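Side-chain contacts in Afp1 (Serratia entomophila, PDB 6RBN), which probably builds, in many stacked copies, the inner tube that the contractile sheath of the anti-feeding prophage surrounds: residues A[20-24]-A[25-29]; A[6-9]-A[10-14]. All coordinates share one frame; numbering follows the deposited sequence.

Interaction 1 of 2, residues A[20-24]-A[25-29]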
loop_
_atom_site.group_PDB
_atom_site.type_symbol
_atom_site.label_atom_id
_atom_site.label_comp_id
_atom_site.label_asym_id
_atom_site.label_seq_id
_atom_site.Cartn_x
_atom_site.Cartn_y
_atom_site.Cartn_z
ATOM N N ILE A 20 -28.532 37.211 -1.687
ATOM C CA ILE A 20 -28.791 38.087 -2.817
ATOM C C ILE A 20 -28.449 39.510 -2.404
ATOM O O ILE A 20 -28.582 39.888 -1.237
ATOM C CB ILE A 20 -30.246 37.981 -3.327
ATOM C CG1 ILE A 20 -31.245 38.312 -2.225
ATOM C CG2 ILE A 20 -30.511 36.596 -3.875
ATOM C CD1 ILE A 20 -32.655 38.441 -2.716
ATOM N N VAL A 21 -27.967 40.289 -3.363
ATOM C CA VAL A 21 -27.534 41.658 -3.123
ATOM C C VAL A 21 -28.349 42.558 -4.036
ATOM O O VAL A 21 -28.122 42.592 -5.252
ATOM C CB VAL A 21 -26.032 41.844 -3.360
ATOM C CG1 VAL A 21 -25.646 43.296 -3.180
ATOM C CG2 VAL A 21 -25.228 40.977 -2.415
ATOM N N THR A 22 -29.311 43.270 -3.462
ATOM C CA THR A 22 -30.078 44.272 -4.190
ATOM C C THR A 22 -29.342 45.598 -4.066
ATOM O O THR A 22 -29.311 46.200 -2.990
ATOM C CB THR A 22 -31.498 44.375 -3.647
ATOM O OG1 THR A 22 -32.146 43.104 -3.761
ATOM C CG2 THR A 22 -32.282 45.398 -4.435
ATOM N N LEU A 23 -28.752 46.049 -5.161
ATOM C CA LEU A 23 -27.861 47.204 -5.172
ATOM C C LEU A 23 -28.617 48.363 -5.813
ATOM O O LEU A 23 -28.629 48.521 -7.032
ATOM C CB LEU A 23 -26.567 46.856 -5.904
ATOM C CG LEU A 23 -25.372 47.802 -5.859
ATOM C CD1 LEU A 23 -24.108 46.988 -5.771
ATOM C CD2 LEU A 23 -25.323 48.681 -7.083
ATOM N N GLY A 24 -29.262 49.168 -4.976
ATOM C CA GLY A 24 -30.061 50.268 -5.465
ATOM C C GLY A 24 -31.449 49.820 -5.860
ATOM O O GLY A 24 -32.313 49.612 -5.005
ATOM N N ASP A 25 -31.677 49.666 -7.164
ATOM C CA ASP A 25 -32.943 49.163 -7.675
ATOM C C ASP A 25 -32.770 47.878 -8.475
ATOM O O ASP A 25 -33.751 47.373 -9.031
ATOM C CB ASP A 25 -33.637 50.224 -8.533
ATOM C CG ASP A 25 -34.160 51.386 -7.711
ATOM O OD1 ASP A 25 -34.526 51.167 -6.537
ATOM O OD2 ASP A 25 -34.200 52.519 -8.232
ATOM N N GLU A 26 -31.557 47.338 -8.541
ATOM C CA GLU A 26 -31.275 46.140 -9.313
ATOM C C GLU A 26 -30.539 45.144 -8.433
ATOM O O GLU A 26 -29.838 45.519 -7.492
ATOM C CB GLU A 26 -30.427 46.454 -10.550
ATOM C CG GLU A 26 -31.119 47.321 -11.576
ATOM C CD GLU A 26 -30.228 47.630 -12.759
ATOM O OE1 GLU A 26 -29.038 47.256 -12.719
ATOM O OE2 GLU A 26 -30.714 48.252 -13.726
ATOM N N GLN A 27 -30.700 43.865 -8.751
ATOM C CA GLN A 27 -29.941 42.822 -8.085
ATOM C C GLN A 27 -28.708 42.481 -8.904
ATOM O O GLN A 27 -28.796 42.217 -10.105
ATOM C CB GLN A 27 -30.787 41.570 -7.866
ATOM C CG GLN A 27 -31.894 41.757 -6.858
ATOM C CD GLN A 27 -32.658 40.482 -6.597
ATOM O OE1 GLN A 27 -32.380 39.444 -7.197
ATOM N NE2 GLN A 27 -33.630 40.549 -5.698
ATOM N N VAL A 28 -27.556 42.498 -8.243
ATOM C CA VAL A 28 -26.280 42.226 -8.892
ATOM C C VAL A 28 -25.674 41.000 -8.217
ATOM O O VAL A 28 -25.636 40.935 -6.981
ATOM C CB VAL A 28 -25.344 43.442 -8.809
ATOM C CG1 VAL A 28 -24.004 43.132 -9.437
ATOM C CG2 VAL A 28 -25.977 44.647 -9.479
ATOM N N PRO A 29 -25.221 39.999 -8.970
ATOM C CA PRO A 29 -24.644 38.803 -8.345
ATOM C C PRO A 29 -23.234 39.071 -7.835
ATOM O O PRO A 29 -22.368 39.529 -8.581
ATOM C CB PRO A 29 -24.628 37.782 -9.486
ATOM C CG PRO A 29 -25.610 38.299 -10.475
ATOM C CD PRO A 29 -25.497 39.781 -10.397
#

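Interaction 2 of 2, residues A[6-9]-A[10-14]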
loop_
_atom_site.group_PDB
_atom_site.type_symbol
_atom_site.label_atom_id
_atom_site.label_comp_id
_atom_site.label_asym_id
_atom_site.label_seq_id
_atom_site.Cartn_x
_atom_site.Cartn_y
_atom_site.Cartn_z
ATOM N N ASP A 6 -39.415 21.067 8.204
ATOM C CA ASP A 6 -40.116 22.304 8.544
ATOM C C ASP A 6 -39.666 22.863 9.893
ATOM O O ASP A 6 -39.735 24.076 10.119
ATOM C CB ASP A 6 -41.625 22.073 8.544
ATOM C CG ASP A 6 -42.188 21.930 7.151
ATOM O OD1 ASP A 6 -41.612 22.528 6.217
ATOM O OD2 ASP A 6 -43.205 21.226 6.988
ATOM N N ASP A 7 -39.212 21.999 10.806
ATOM C CA ASP A 7 -38.611 22.465 12.047
ATOM C C ASP A 7 -37.166 22.914 11.875
ATOM O O ASP A 7 -36.646 23.611 12.749
ATOM C CB ASP A 7 -38.662 21.369 13.107
ATOM C CG ASP A 7 -40.068 21.063 13.562
ATOM O OD1 ASP A 7 -40.921 21.974 13.525
ATOM O OD2 ASP A 7 -40.322 19.907 13.959
ATOM N N ILE A 8 -36.504 22.513 10.790
ATOM C CA ILE A 8 -35.157 23.008 10.518
ATOM C C ILE A 8 -35.209 24.474 10.104
ATOM O O ILE A 8 -34.348 25.275 10.487
ATOM C CB ILE A 8 -34.477 22.117 9.461
ATOM C CG1 ILE A 8 -34.224 20.725 10.032
ATOM C CG2 ILE A 8 -33.174 22.695 8.982
ATOM C CD1 ILE A 8 -33.711 19.740 9.025
ATOM N N ALA A 9 -36.263 24.867 9.388
ATOM C CA ALA A 9 -36.447 26.258 8.989
ATOM C C ALA A 9 -36.784 27.178 10.158
ATOM O O ALA A 9 -36.773 28.399 9.981
ATOM C CB ALA A 9 -37.544 26.352 7.931
ATOM N N VAL A 10 -37.082 26.632 11.330
ATOM C CA VAL A 10 -37.388 27.420 12.510
ATOM C C VAL A 10 -36.236 27.403 13.510
ATOM O O VAL A 10 -35.949 28.415 14.151
ATOM C CB VAL A 10 -38.699 26.895 13.142
ATOM C CG1 VAL A 10 -39.069 27.651 14.402
ATOM C CG2 VAL A 10 -39.827 26.973 12.135
ATOM N N GLN A 11 -35.517 26.281 13.610
ATOM C CA GLN A 11 -34.641 26.039 14.750
ATOM C C GLN A 11 -33.169 25.905 14.372
ATOM O O GLN A 11 -32.313 25.946 15.259
ATOM C CB GLN A 11 -35.090 24.780 15.487
ATOM C CG GLN A 11 -36.485 24.861 16.051
ATOM C CD GLN A 11 -36.918 23.566 16.692
ATOM O OE1 GLN A 11 -36.189 22.577 16.669
ATOM N NE2 GLN A 11 -38.114 23.560 17.265
ATOM N N TYR A 12 -32.839 25.752 13.087
ATOM C CA TYR A 12 -31.417 25.551 12.825
ATOM C C TYR A 12 -30.775 26.837 12.314
ATOM O O TYR A 12 -31.467 27.662 11.708
ATOM C CB TYR A 12 -31.153 24.421 11.811
ATOM C CG TYR A 12 -31.307 23.008 12.341
ATOM C CD1 TYR A 12 -31.811 22.762 13.608
ATOM C CD2 TYR A 12 -30.827 21.930 11.614
ATOM C CE1 TYR A 12 -31.922 21.480 14.094
ATOM C CE2 TYR A 12 -30.923 20.645 12.097
ATOM C CZ TYR A 12 -31.469 20.426 13.337
ATOM O OH TYR A 12 -31.565 19.146 13.822
ATOM N N PRO A 13 -29.475 27.047 12.546
ATOM C CA PRO A 13 -28.825 28.271 12.062
ATOM C C PRO A 13 -28.737 28.312 10.546
ATOM O O PRO A 13 -28.873 27.309 9.846
ATOM C CB PRO A 13 -27.434 28.206 12.691
ATOM C CG PRO A 13 -27.561 27.304 13.820
ATOM C CD PRO A 13 -28.572 26.292 13.432
ATOM N N ILE A 14 -28.500 29.511 10.039
ATOM C CA ILE A 14 -28.529 29.801 8.608
ATOM C C ILE A 14 -27.093 29.845 8.102
ATOM O O ILE A 14 -26.255 30.504 8.721
ATOM C CB ILE A 14 -29.247 31.129 8.318
ATOM C CG1 ILE A 14 -30.657 31.093 8.899
ATOM C CG2 ILE A 14 -29.328 31.373 6.831
ATOM C CD1 ILE A 14 -31.319 32.432 8.940
#

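Interaction 1 of 2, residues A[20-24]-A[25-29]
Asp25 follows Gly24 round the tip of a tight beta hairpin, a type II' turn running from Leu23 to Glu26. Gly24, its phi positive at 83°, occupies the second position of the turn, where glycine is commonly found. Past the tip, Glu26 pairs with Leu23 and its O accepts the Leu23 N at 2.6 Å. The two side chains leave on the same face of the sheet. Gln27 stands opposite Thr22 in a non-hydrogen-bonded antiparallel pair, and their side chains share the other face. Gln27 slants across Thr22: with chi1 at -68°, CG stands beside its own backbone N and comes within 3.4 Å of Thr22 OG1. The chain is extended beyond CG, which carries NE2 on to Ile20 CD1, 3.8 Å away. Val28 N closes the hairpin with a bond to Val21 O (3.0 Å), and its CG2 lies 4.2 Å from Leu23 CB, an apolar touch on the Glu26 side. The far edge of strand 19-23 pairs with strand 92-99, while Leu23 rests on Leu66 of strand 63-69 and on Met77. On the Thr22–Gln27 face, Arg282 of the neighbouring Afp2 chain packs against both residues.

Interaction 2 of 2, residues A[6-9]-A[10-14]
Ile8 lies across one face of the Tyr12 ring, a CH-pi contact made by CG1 at 4.1 Å from the ring centroid and 22° off its normal. The methylene sits toward the CD2–CE2 rim and not over the middle of the ring. CG2, the other branch, adds an apolar touch at 3.6 Å from Tyr12 CD2, so both branches of the isoleucine meet the same side of the tyrosine. The first torsion sets this up: with chi1 at -67°, CG1 stands beside the backbone N and CG2 beside the carbonyl carbon, and both reach the ring one helical turn on. The backbone holds the same pair together, for Tyr12 N donates to Ile8 O at 3.0 Å, the i to i+4 bond that closes this short helix. Tyr12 is the first residue to leave helical angles. At the start of the turn Asp7 O takes two weak bonds, from Val10 N (3.4 Å) and from Gln11 N (3.0 Å). The aliphatic start of the Gln11 side chain lies beside the same oxygen, with CB 3.4 Å from Asp7 O. Val10 turns CG2 back to Asp6 O at 3.5 Å. Helix 8-11 lies well away from the centre of its own chain, and Ile3 touches both Ile8 and Tyr12. Other copies of the protein pack against it: Val89 of one neighbouring subunit packs on Ile8, while Phe53 in the strand 52-56 of another meets the Tyr12 ring edge-to-face.

The two contacts follow one another along the chain, helix 8-11 leading into strand 19-23, but their nearest atoms stay about 10 Å apart and they share no element. Interaction 1 belongs to the beta sheet of the tube protein and lies closer to the chain centre; interaction 2 is an outlying helical turn. Each mixes buried and exposed residues. In interaction 1 backbone pairing across the hairpin dominates, with polar and apolar side chains mixed on both faces, whereas in interaction 2 an aliphatic–aromatic overlap reinforces helical bonds. Their surroundings differ too: Afp2 packs on the hairpin, with another Afp1 copy near its end, whereas several other Afp1 subunits touch the helix.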